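Local coordinates for protein putative adhesin (Komagataella phaffii, PDB 5FX8) that is a putative yeast cell-surface adhesin, here its N-terminal part, and may mediate cell-cell interaction through salt bridges and hydrogen bonds, at residues C[5-10]-C[136-141]; C[25-30]-C[110-115]; C[166-171]-C[260-265]; C[196-201]-C[224-229]. One frame throughout, in Å; residues are numbered along the deposited sequence.

Overall arrangement
The two cohesin-like domains hold two contacts each. Contacts 1 and 2 meet in the first, where strands 4-11 and 25-31 are neighbours in one sheet. Contacts 3 and 4 meet in the second, where strand 189-200 lies next to strand 260-268. Contacts 2 and 3 are buried strand pairings with backbone bonds, contact 2 lined by phenylalanine and aliphatic groups, contact 3 adding a buried salt bridge. Contact 1, partly buried, joins two different sheets by packing, without a hydrogen bond between its segments. Contact 4, also partly buried, closes one sheet edge with a lysine over tryptophan and a bridging water. Centres of contacts 2 and 3 are 28 Å apart, without touching.

Contact 1. Residues C[5-10]-C[136-141]; sequences SDITVV and QTYSPS
The hydroxyl of Tyr138 reaches back along strand 4-11, where its OH lies 3.7 Å from C of Ser5 and makes a weak hydrogen bond to the carbonyl of Ile4. No hydrogen bond links the two segments themselves. Tyr138 and Pro140 pack on the side chains and main chain of 5-10, consistent with the facing layers of a beta sandwich, with chain directions 31° apart.

Tyr138 buries more than any other residue here, because a long flat ring can span three residues of the opposing strand. Ile7 lays its CG1 over one face, 4.2 Å from the ring centroid, in a CH-pi contact, and runs on so that CD1 stands 3.6 Å from Tyr138 CD1. The two side chains cross at about a right angle. Ile7 CG1 stands anti to the carbonyl carbon (chi1 -59°) and CD1 extends beyond, which brings the branch across the ring. On the opposite face rests Gln136 NE2, offset toward the rim. Asp6 comes obliquely, its CA 3.6 Å from Tyr138 CE2, while its OD1 takes a weak bond from Ile7 N.

Farther along, Pro140 offers a compact apolar ring that has no amide hydrogen to give. Its CG lies 3.4 Å from Ile7 O and 3.7 Å from Val9 CG2, so the valine methyl packs on the proline ring, apolar against apolar.

Ile7 and Val9 also touch Phe131 and Phe129 of strand 126-132, which pairs with Tyr138 through the backbone. Strand 4-11 is hydrogen-bonded to strand 25-31, so this contact ties the larger sheet of the first domain to its three-stranded one.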
# COMPACT_ATOMS: atom_id res chain seq x y z
N SER C 5 -61.97 -44.23 -24.60
CA SER C 5 -61.64 -44.88 -23.33
C SER C 5 -60.95 -43.95 -22.34
O SER C 5 -60.93 -44.26 -21.14
CB SER C 5 -60.74 -46.10 -23.56
OG SER C 5 -59.59 -45.78 -24.32
N ASP C 6 -60.39 -42.85 -22.81
CA ASP C 6 -59.60 -41.97 -21.97
C ASP C 6 -59.32 -40.68 -22.72
O ASP C 6 -59.31 -40.67 -23.95
CB ASP C 6 -58.29 -42.63 -21.56
CG ASP C 6 -57.75 -42.04 -20.33
OD1 ASP C 6 -58.51 -41.26 -19.71
OD2 ASP C 6 -56.62 -42.38 -19.96
N ILE C 7 -59.12 -39.61 -21.95
CA ILE C 7 -58.68 -38.31 -22.45
C ILE C 7 -57.57 -37.82 -21.52
O ILE C 7 -57.81 -37.58 -20.33
CB ILE C 7 -59.84 -37.29 -22.53
CG1 ILE C 7 -60.95 -37.79 -23.44
CG2 ILE C 7 -59.36 -35.99 -23.09
CD1 ILE C 7 -62.18 -36.89 -23.48
N THR C 8 -56.36 -37.68 -22.05
CA THR C 8 -55.21 -37.32 -21.24
C THR C 8 -54.66 -35.97 -21.66
O THR C 8 -54.84 -35.54 -22.80
CB THR C 8 -54.11 -38.38 -21.34
OG1 THR C 8 -53.61 -38.45 -22.68
CG2 THR C 8 -54.67 -39.72 -20.95
N VAL C 9 -54.01 -35.30 -20.72
CA VAL C 9 -53.38 -34.01 -20.97
C VAL C 9 -52.01 -34.03 -20.33
O VAL C 9 -51.88 -34.30 -19.13
CB VAL C 9 -54.20 -32.85 -20.42
CG1 VAL C 9 -53.50 -31.58 -20.75
CG2 VAL C 9 -55.58 -32.86 -21.01
N VAL C 10 -50.99 -33.76 -21.11
CA VAL C 10 -49.63 -33.62 -20.61
C VAL C 10 -49.00 -32.43 -21.31
O VAL C 10 -49.57 -31.85 -22.24
CB VAL C 10 -48.77 -34.88 -20.84
CG1 VAL C 10 -49.44 -36.08 -20.27
CG2 VAL C 10 -48.52 -35.07 -22.30
N GLN C 136 -70.15 -39.49 -19.74
CA GLN C 136 -69.01 -39.51 -18.83
C GLN C 136 -68.28 -38.19 -18.92
O GLN C 136 -68.34 -37.51 -19.94
CB GLN C 136 -68.06 -40.66 -19.14
CG GLN C 136 -67.07 -40.92 -18.05
CD GLN C 136 -66.16 -42.07 -18.39
OE1 GLN C 136 -66.49 -42.89 -19.24
NE2 GLN C 136 -65.01 -42.12 -17.74
N THR C 137 -67.63 -37.83 -17.82
CA THR C 137 -66.74 -36.68 -17.77
C THR C 137 -65.33 -37.17 -17.50
O THR C 137 -65.12 -38.01 -16.62
CB THR C 137 -67.17 -35.68 -16.70
OG1 THR C 137 -68.31 -34.95 -17.13
CG2 THR C 137 -66.08 -34.70 -16.51
N TYR C 138 -64.38 -36.69 -18.29
CA TYR C 138 -62.97 -37.01 -18.11
C TYR C 138 -62.26 -35.81 -17.52
O TYR C 138 -62.39 -34.69 -18.03
CB TYR C 138 -62.33 -37.40 -19.43
CG TYR C 138 -62.84 -38.65 -20.04
CD1 TYR C 138 -63.94 -38.65 -20.88
CD2 TYR C 138 -62.20 -39.85 -19.81
CE1 TYR C 138 -64.39 -39.80 -21.46
CE2 TYR C 138 -62.64 -41.01 -20.38
CZ TYR C 138 -63.72 -40.98 -21.21
OH TYR C 138 -64.16 -42.15 -21.77
N SER C 139 -61.49 -36.03 -16.45
CA SER C 139 -60.85 -34.95 -15.71
C SER C 139 -59.37 -35.22 -15.46
O SER C 139 -58.95 -35.38 -14.31
CB SER C 139 -61.56 -34.71 -14.39
OG SER C 139 -62.83 -34.20 -14.64
N PRO C 140 -58.55 -35.24 -16.51
CA PRO C 140 -57.11 -35.32 -16.30
C PRO C 140 -56.59 -34.11 -15.55
O PRO C 140 -57.18 -33.03 -15.56
CB PRO C 140 -56.55 -35.36 -17.72
CG PRO C 140 -57.57 -34.66 -18.53
CD PRO C 140 -58.88 -35.06 -17.93
N SER C 141 -55.44 -34.30 -14.92
CA SER C 141 -54.88 -33.29 -14.04
C SER C 141 -53.45 -32.96 -14.43
O SER C 141 -52.69 -33.83 -14.84
CB SER C 141 -54.93 -33.76 -12.60
OG SER C 141 -55.26 -32.68 -11.77

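Contact 2. Residues C[25-30]-C[110-115]; sequences FVVSFV and FTLKLS
Phe25 and Leu112 form a hydrogen-bonded antiparallel pair, with Phe25 N 2.7 Å from Leu112 O and Leu112 N 2.9 Å from Phe25 O. Two residues on, Val27 and Phe110 repeat the pattern: Val27 N gives to Phe110 O at 2.8 Å, and Phe110 N gives back to Val27 O. Between them Val26 and Thr111 make a non-hydrogen-bonded pair, where Thr111 CA points its hydrogen at Phe25 O, 3.4 Å away. The strands are twisted, their directions 133° apart.

The apolar contacts lie mostly on the face that bears Phe25, Val27, Phe110 and Leu112. Val27 CG2, set beside its own backbone N because CG1 takes the anti position (chi1 180°), meets Leu112 CD1 at 3.7 Å. At the far end, the rim of the Phe25 ring meets the isobutyl group of Leu114, CE1 lying 3.5 Å from CG. At the other end, Phe29 CE1 sits near the edge of the Phe110 ring, 4.4 Å from its CD2, while these two rings make edge-to-face contacts with Phe92 and Phe56 respectively. Beta-branched valines and flat phenylalanines suit such a place, since they tolerate extended backbone and fill a core.

Polar groups keep to the reverse face or the strand end. Thr111 OG1 is bonded to Arg308 N, Thr111 O takes Ser307 OG, Lys113 has a cation-pi contact with Trp24, and Ser115 caps helix 116-120.

The chemistry is thus divided: four backbone bonds hold the two hydrogen-bonded pairs, leaving a greasy face whose fit depends on shape rather than charge.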
# COMPACT_ATOMS: atom_id res chain seq x y z
N PHE C 25 -49.93 -28.12 -24.57
CA PHE C 25 -50.55 -29.25 -23.90
C PHE C 25 -51.06 -30.24 -24.93
O PHE C 25 -51.96 -29.92 -25.71
CB PHE C 25 -51.69 -28.79 -23.01
CG PHE C 25 -51.26 -27.97 -21.86
CD1 PHE C 25 -51.01 -26.62 -22.00
CD2 PHE C 25 -51.10 -28.55 -20.61
CE1 PHE C 25 -50.61 -25.87 -20.92
CE2 PHE C 25 -50.70 -27.79 -19.53
CZ PHE C 25 -50.46 -26.45 -19.68
N VAL C 26 -50.49 -31.44 -24.92
CA VAL C 26 -50.93 -32.53 -25.78
C VAL C 26 -52.23 -33.07 -25.21
O VAL C 26 -52.23 -33.74 -24.18
CB VAL C 26 -49.86 -33.62 -25.83
CG1 VAL C 26 -50.26 -34.76 -26.72
CG2 VAL C 26 -48.58 -33.03 -26.29
N VAL C 27 -53.35 -32.78 -25.87
CA VAL C 27 -54.66 -33.30 -25.46
C VAL C 27 -54.97 -34.53 -26.31
O VAL C 27 -55.28 -34.39 -27.49
CB VAL C 27 -55.76 -32.25 -25.62
CG1 VAL C 27 -57.07 -32.82 -25.20
CG2 VAL C 27 -55.46 -31.06 -24.78
N SER C 28 -54.92 -35.72 -25.71
CA SER C 28 -55.00 -36.99 -26.42
C SER C 28 -56.33 -37.69 -26.21
O SER C 28 -56.76 -37.91 -25.08
CB SER C 28 -53.88 -37.92 -25.97
OG SER C 28 -52.63 -37.36 -26.29
N PHE C 29 -56.97 -38.09 -27.31
CA PHE C 29 -58.25 -38.79 -27.26
C PHE C 29 -57.99 -40.24 -27.62
O PHE C 29 -57.73 -40.56 -28.78
CB PHE C 29 -59.26 -38.14 -28.20
CG PHE C 29 -59.61 -36.73 -27.84
CD1 PHE C 29 -58.86 -35.67 -28.32
CD2 PHE C 29 -60.65 -36.47 -26.97
CE1 PHE C 29 -59.15 -34.38 -27.98
CE2 PHE C 29 -60.96 -35.18 -26.63
CZ PHE C 29 -60.20 -34.13 -27.14
N VAL C 30 -58.02 -41.10 -26.64
CA VAL C 30 -57.71 -42.51 -26.83
C VAL C 30 -58.97 -43.23 -27.26
O VAL C 30 -60.03 -43.05 -26.67
CB VAL C 30 -57.14 -43.12 -25.54
CG1 VAL C 30 -56.81 -44.60 -25.71
CG2 VAL C 30 -55.92 -42.36 -25.14
N PHE C 110 -54.32 -33.29 -30.15
CA PHE C 110 -54.04 -31.95 -30.61
C PHE C 110 -53.20 -31.24 -29.55
O PHE C 110 -53.26 -31.59 -28.37
CB PHE C 110 -55.30 -31.16 -30.84
CG PHE C 110 -56.19 -31.72 -31.89
CD1 PHE C 110 -55.99 -31.41 -33.22
CD2 PHE C 110 -57.25 -32.54 -31.54
CE1 PHE C 110 -56.85 -31.91 -34.20
CE2 PHE C 110 -58.10 -33.04 -32.51
CZ PHE C 110 -57.90 -32.74 -33.83
N THR C 111 -52.42 -30.25 -29.98
CA THR C 111 -51.62 -29.44 -29.07
C THR C 111 -52.35 -28.12 -28.86
O THR C 111 -52.59 -27.37 -29.81
CB THR C 111 -50.19 -29.22 -29.58
OG1 THR C 111 -50.21 -28.47 -30.79
CG2 THR C 111 -49.49 -30.51 -29.82
N LEU C 112 -52.68 -27.83 -27.62
CA LEU C 112 -53.39 -26.62 -27.26
C LEU C 112 -52.52 -25.77 -26.34
O LEU C 112 -51.59 -26.27 -25.70
CB LEU C 112 -54.72 -26.95 -26.58
CG LEU C 112 -55.60 -27.94 -27.34
CD1 LEU C 112 -56.88 -28.21 -26.60
CD2 LEU C 112 -55.92 -27.36 -28.66
N LYS C 113 -52.84 -24.49 -26.27
CA LYS C 113 -52.25 -23.56 -25.32
C LYS C 113 -53.31 -23.15 -24.30
O LYS C 113 -54.51 -23.21 -24.57
CB LYS C 113 -51.71 -22.32 -26.02
CG LYS C 113 -50.52 -22.54 -26.92
CD LYS C 113 -49.32 -23.06 -26.15
CE LYS C 113 -48.01 -22.63 -26.80
NZ LYS C 113 -47.84 -21.13 -26.77
N LEU C 114 -52.85 -22.71 -23.14
CA LEU C 114 -53.77 -22.14 -22.17
C LEU C 114 -54.17 -20.74 -22.60
O LEU C 114 -53.35 -19.99 -23.13
CB LEU C 114 -53.14 -22.11 -20.79
CG LEU C 114 -53.05 -23.46 -20.07
CD1 LEU C 114 -52.12 -23.36 -18.91
CD2 LEU C 114 -54.42 -23.88 -19.59
N SER C 115 -55.43 -20.39 -22.39
CA SER C 115 -55.90 -19.06 -22.76
C SER C 115 -55.25 -17.96 -21.91
O SER C 115 -54.86 -18.18 -20.76
CB SER C 115 -57.41 -18.96 -22.63
OG SER C 115 -57.81 -19.13 -21.28

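Contact 3. Residues C[166-171]-C[260-265]; sequences FVDIPG and VLRVSF
Phe166 lays its ring over the end of the Arg262 side chain, with Arg262 CD 4.1 Å from the ring centroid in a CH-pi contact and the guanidinium plane turned only 8° from the ring. The two belong to neighbouring antiparallel strands in one sheet of the beta sandwich of the second cohesin-like domain.

A bend at chi3 (-72°) turns the guanidinium beside Asp168, its partner in a non-hydrogen-bonded pair. Carboxylate and guanidinium lie side by side and almost coplanar, which suits a two-armed salt bridge: NE gives to the syn lone pair of OD1 at 2.6 Å, while NH2 meets OD2. Arg149 also reaches OD2, and Asp208 binds NH1. The buried carboxylate of Asp168 probably offsets the two nearby arginines, Arg149 and Arg262.

Four backbone bonds join the strands, Val167 and Val263 exchanging two of 2.9 Å and Ile169 with Leu261 the others. On the reverse face stand Val167, Ile169, Leu261 and Val263, branched residues that suit a strand's dry side and pack on strands 176-186, 246-252 and 275-286 of the second sheet. There Val167 CG2 touches the edge of the Phe265 ring, 3.7 Å from its CE1.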
# COMPACT_ATOMS: atom_id res chain seq x y z
N PHE C 166 -35.85 -16.48 -24.86
CA PHE C 166 -35.32 -16.09 -23.55
C PHE C 166 -34.44 -17.21 -23.04
O PHE C 166 -34.86 -18.37 -23.02
CB PHE C 166 -36.43 -15.80 -22.53
CG PHE C 166 -37.19 -14.53 -22.78
CD1 PHE C 166 -36.69 -13.56 -23.63
CD2 PHE C 166 -38.40 -14.30 -22.17
CE1 PHE C 166 -37.38 -12.38 -23.87
CE2 PHE C 166 -39.10 -13.13 -22.41
CZ PHE C 166 -38.58 -12.17 -23.26
N VAL C 167 -33.23 -16.87 -22.62
CA VAL C 167 -32.35 -17.79 -21.92
C VAL C 167 -32.15 -17.22 -20.53
O VAL C 167 -31.57 -16.13 -20.37
CB VAL C 167 -31.01 -17.98 -22.65
CG1 VAL C 167 -30.17 -18.99 -21.92
CG2 VAL C 167 -31.24 -18.42 -24.09
N ASP C 168 -32.65 -17.91 -19.52
CA ASP C 168 -32.53 -17.48 -18.14
C ASP C 168 -31.40 -18.22 -17.45
O ASP C 168 -31.32 -19.45 -17.52
CB ASP C 168 -33.83 -17.72 -17.38
CG ASP C 168 -34.88 -16.68 -17.70
OD1 ASP C 168 -34.59 -15.80 -18.52
OD2 ASP C 168 -35.99 -16.74 -17.12
N ILE C 169 -30.52 -17.47 -16.78
CA ILE C 169 -29.44 -18.03 -15.99
C ILE C 169 -29.72 -17.71 -14.52
O ILE C 169 -29.71 -16.54 -14.14
CB ILE C 169 -28.07 -17.48 -16.40
CG1 ILE C 169 -27.89 -17.51 -17.92
CG2 ILE C 169 -27.01 -18.23 -15.63
CD1 ILE C 169 -27.68 -18.85 -18.48
N PRO C 170 -29.97 -18.71 -13.68
CA PRO C 170 -30.24 -18.42 -12.27
C PRO C 170 -28.95 -18.29 -11.47
O PRO C 170 -28.07 -19.16 -11.51
CB PRO C 170 -31.05 -19.64 -11.82
CG PRO C 170 -30.59 -20.71 -12.68
CD PRO C 170 -30.21 -20.11 -14.01
N GLY C 171 -28.83 -17.19 -10.73
CA GLY C 171 -27.74 -17.03 -9.80
C GLY C 171 -27.77 -18.01 -8.66
O GLY C 171 -26.73 -18.32 -8.08
N VAL C 260 -31.56 -13.35 -11.55
CA VAL C 260 -31.66 -14.13 -12.77
C VAL C 260 -31.22 -13.25 -13.93
O VAL C 260 -31.74 -12.15 -14.10
CB VAL C 260 -33.09 -14.66 -13.02
CG1 VAL C 260 -33.22 -15.20 -14.41
CG2 VAL C 260 -33.43 -15.75 -12.06
N LEU C 261 -30.23 -13.72 -14.70
CA LEU C 261 -29.84 -13.10 -15.96
C LEU C 261 -30.71 -13.63 -17.09
O LEU C 261 -30.80 -14.84 -17.30
CB LEU C 261 -28.38 -13.40 -16.28
CG LEU C 261 -27.93 -12.95 -17.67
CD1 LEU C 261 -27.99 -11.48 -17.72
CD2 LEU C 261 -26.54 -13.37 -17.91
N ARG C 262 -31.32 -12.73 -17.85
CA ARG C 262 -32.20 -13.11 -18.94
C ARG C 262 -31.67 -12.52 -20.23
O ARG C 262 -31.61 -11.30 -20.37
CB ARG C 262 -33.64 -12.66 -18.68
CG ARG C 262 -34.56 -12.76 -19.89
CD ARG C 262 -36.00 -12.71 -19.48
NE ARG C 262 -36.38 -13.94 -18.81
CZ ARG C 262 -37.54 -14.12 -18.20
NH1 ARG C 262 -38.42 -13.14 -18.17
NH2 ARG C 262 -37.81 -15.28 -17.61
N VAL C 263 -31.30 -13.36 -21.18
CA VAL C 263 -30.86 -12.90 -22.48
C VAL C 263 -31.99 -13.08 -23.48
O VAL C 263 -32.60 -14.15 -23.55
CB VAL C 263 -29.60 -13.65 -22.93
CG1 VAL C 263 -29.13 -13.09 -24.25
CG2 VAL C 263 -28.53 -13.48 -21.91
N SER C 264 -32.26 -12.05 -24.26
CA SER C 264 -33.33 -12.08 -25.24
C SER C 264 -32.74 -11.89 -26.62
O SER C 264 -32.01 -10.93 -26.85
CB SER C 264 -34.35 -10.98 -24.93
OG SER C 264 -35.29 -10.84 -25.96
N PHE C 265 -33.05 -12.79 -27.55
CA PHE C 265 -32.67 -12.57 -28.94
C PHE C 265 -33.83 -12.87 -29.89
O PHE C 265 -34.44 -13.93 -29.82
CB PHE C 265 -31.42 -13.36 -29.35
CG PHE C 265 -31.39 -14.75 -28.84
CD1 PHE C 265 -31.03 -15.01 -27.54
CD2 PHE C 265 -31.67 -15.81 -29.69
CE1 PHE C 265 -30.98 -16.29 -27.07
CE2 PHE C 265 -31.62 -17.11 -29.24
CZ PHE C 265 -31.27 -17.35 -27.93

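Contact 4. Residues C[196-201]-C[224-229]; sequences KYAVGS and GEWIPI
Lys196 lies across the indole of Trp226, the tight part of the contact. With CG between backbone N and carbonyl carbon (chi1 63°) and the chain extended beyond, methylenes and ammonium run over one ring face: CE sits 3.6 Å from the centroid of the six-membered ring, and NZ makes a cation-pi contact at 3.6 Å with the five-membered one. A long aliphatic chain with a charged tip suits a partly exposed aromatic. Ala198, small enough to fit beside this indole, brings CB to 3.7 Å from CE3.

On the other sheet face, the Tyr197 ring takes Ile227 CB over its face and Ile229 CG1 at its edge. Two backbone bonds fix this pair: Tyr197 N to Ile227 O (2.9 Å) and Ile227 N to Tyr197 O (2.8 Å).

Around Val199 and Glu225 the two segments part. A water accepts from Val199 N (3.0 Å) and Glu225 N (2.9 Å), replacing direct pairing, and exposed Glu225 directs its CB away. Gly224 sets its bare CA against Val199 O, where a CB would collide.

Strand 227-228 is one of two outer strands of its five-stranded sheet; inward, strand 189-200 pairs with strand 260-268, and Ile229 packs on Leu249 and Phe251 of the facing sheet.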
# COMPACT_ATOMS: atom_id res chain seq x y z
N LYS C 196 -30.42 -8.42 -26.31
CA LYS C 196 -30.50 -7.60 -25.12
C LYS C 196 -30.46 -8.52 -23.91
O LYS C 196 -30.58 -9.74 -24.03
CB LYS C 196 -31.75 -6.72 -25.13
CG LYS C 196 -33.04 -7.49 -25.13
CD LYS C 196 -34.27 -6.62 -25.21
CE LYS C 196 -35.51 -7.49 -25.18
NZ LYS C 196 -36.77 -6.73 -25.30
N TYR C 197 -30.26 -7.94 -22.74
CA TYR C 197 -30.26 -8.75 -21.53
C TYR C 197 -30.81 -7.91 -20.39
O TYR C 197 -30.91 -6.70 -20.48
CB TYR C 197 -28.87 -9.31 -21.21
CG TYR C 197 -27.93 -8.32 -20.55
CD1 TYR C 197 -27.16 -7.45 -21.31
CD2 TYR C 197 -27.80 -8.27 -19.17
CE1 TYR C 197 -26.31 -6.54 -20.71
CE2 TYR C 197 -26.96 -7.38 -18.56
CZ TYR C 197 -26.20 -6.51 -19.33
OH TYR C 197 -25.35 -5.62 -18.71
N ALA C 198 -31.18 -8.59 -19.32
CA ALA C 198 -31.65 -7.94 -18.13
C ALA C 198 -31.29 -8.80 -16.94
O ALA C 198 -31.08 -10.00 -17.08
CB ALA C 198 -33.16 -7.71 -18.18
N VAL C 199 -31.22 -8.19 -15.77
CA VAL C 199 -30.97 -8.90 -14.53
C VAL C 199 -32.05 -8.50 -13.54
O VAL C 199 -32.16 -7.32 -13.19
CB VAL C 199 -29.58 -8.59 -13.96
CG1 VAL C 199 -29.30 -9.47 -12.78
CG2 VAL C 199 -28.50 -8.77 -14.99
N GLY C 200 -32.86 -9.45 -13.11
CA GLY C 200 -33.93 -9.19 -12.18
C GLY C 200 -33.74 -9.98 -10.90
O GLY C 200 -33.10 -11.03 -10.89
N SER C 201 -34.29 -9.46 -9.82
CA SER C 201 -34.18 -10.11 -8.53
C SER C 201 -35.51 -10.35 -7.83
O SER C 201 -35.53 -11.02 -6.80
CB SER C 201 -33.30 -9.28 -7.59
OG SER C 201 -33.79 -7.96 -7.54
N GLY C 224 -35.60 -6.09 -13.83
CA GLY C 224 -34.43 -5.40 -14.33
C GLY C 224 -34.77 -4.36 -15.38
O GLY C 224 -35.90 -3.90 -15.50
N GLU C 225 -33.76 -4.01 -16.15
CA GLU C 225 -33.92 -3.12 -17.29
C GLU C 225 -33.29 -3.77 -18.50
O GLU C 225 -32.16 -4.26 -18.43
CB GLU C 225 -33.28 -1.76 -17.01
CG GLU C 225 -33.66 -0.67 -18.00
CD GLU C 225 -33.68 0.72 -17.36
OE1 GLU C 225 -33.65 0.81 -16.12
OE2 GLU C 225 -33.74 1.71 -18.11
N TRP C 226 -34.01 -3.78 -19.62
CA TRP C 226 -33.45 -4.30 -20.85
C TRP C 226 -32.26 -3.47 -21.30
O TRP C 226 -32.35 -2.25 -21.44
CB TRP C 226 -34.50 -4.33 -21.95
CG TRP C 226 -35.52 -5.44 -21.85
CD1 TRP C 226 -36.87 -5.30 -21.84
CD2 TRP C 226 -35.27 -6.84 -21.77
NE1 TRP C 226 -37.47 -6.51 -21.76
CE2 TRP C 226 -36.51 -7.48 -21.72
CE3 TRP C 226 -34.11 -7.62 -21.74
CZ2 TRP C 226 -36.64 -8.86 -21.64
CZ3 TRP C 226 -34.23 -8.98 -21.67
CH2 TRP C 226 -35.49 -9.59 -21.61
N ILE C 227 -31.14 -4.15 -21.54
CA ILE C 227 -29.89 -3.52 -21.92
C ILE C 227 -29.46 -4.12 -23.26
O ILE C 227 -29.18 -5.32 -23.34
CB ILE C 227 -28.80 -3.73 -20.85
CG1 ILE C 227 -29.24 -3.09 -19.54
CG2 ILE C 227 -27.46 -3.17 -21.29
CD1 ILE C 227 -28.40 -3.50 -18.40
N PRO C 228 -29.39 -3.35 -24.33
CA PRO C 228 -28.98 -3.91 -25.61
C PRO C 228 -27.52 -4.35 -25.59
O PRO C 228 -26.71 -3.90 -24.78
CB PRO C 228 -29.21 -2.76 -26.59
CG PRO C 228 -29.13 -1.53 -25.76
CD PRO C 228 -29.58 -1.89 -24.39
N ILE C 229 -27.20 -5.25 -26.49
CA ILE C 229 -25.88 -5.83 -26.61
C ILE C 229 -25.40 -5.51 -28.02
O ILE C 229 -26.02 -5.93 -29.00
CB ILE C 229 -25.90 -7.35 -26.37
CG1 ILE C 229 -26.22 -7.68 -24.92
CG2 ILE C 229 -24.61 -7.99 -26.76
CD1 ILE C 229 -26.31 -9.15 -24.70
O HOH W 1 -31.19 -5.25 -16.03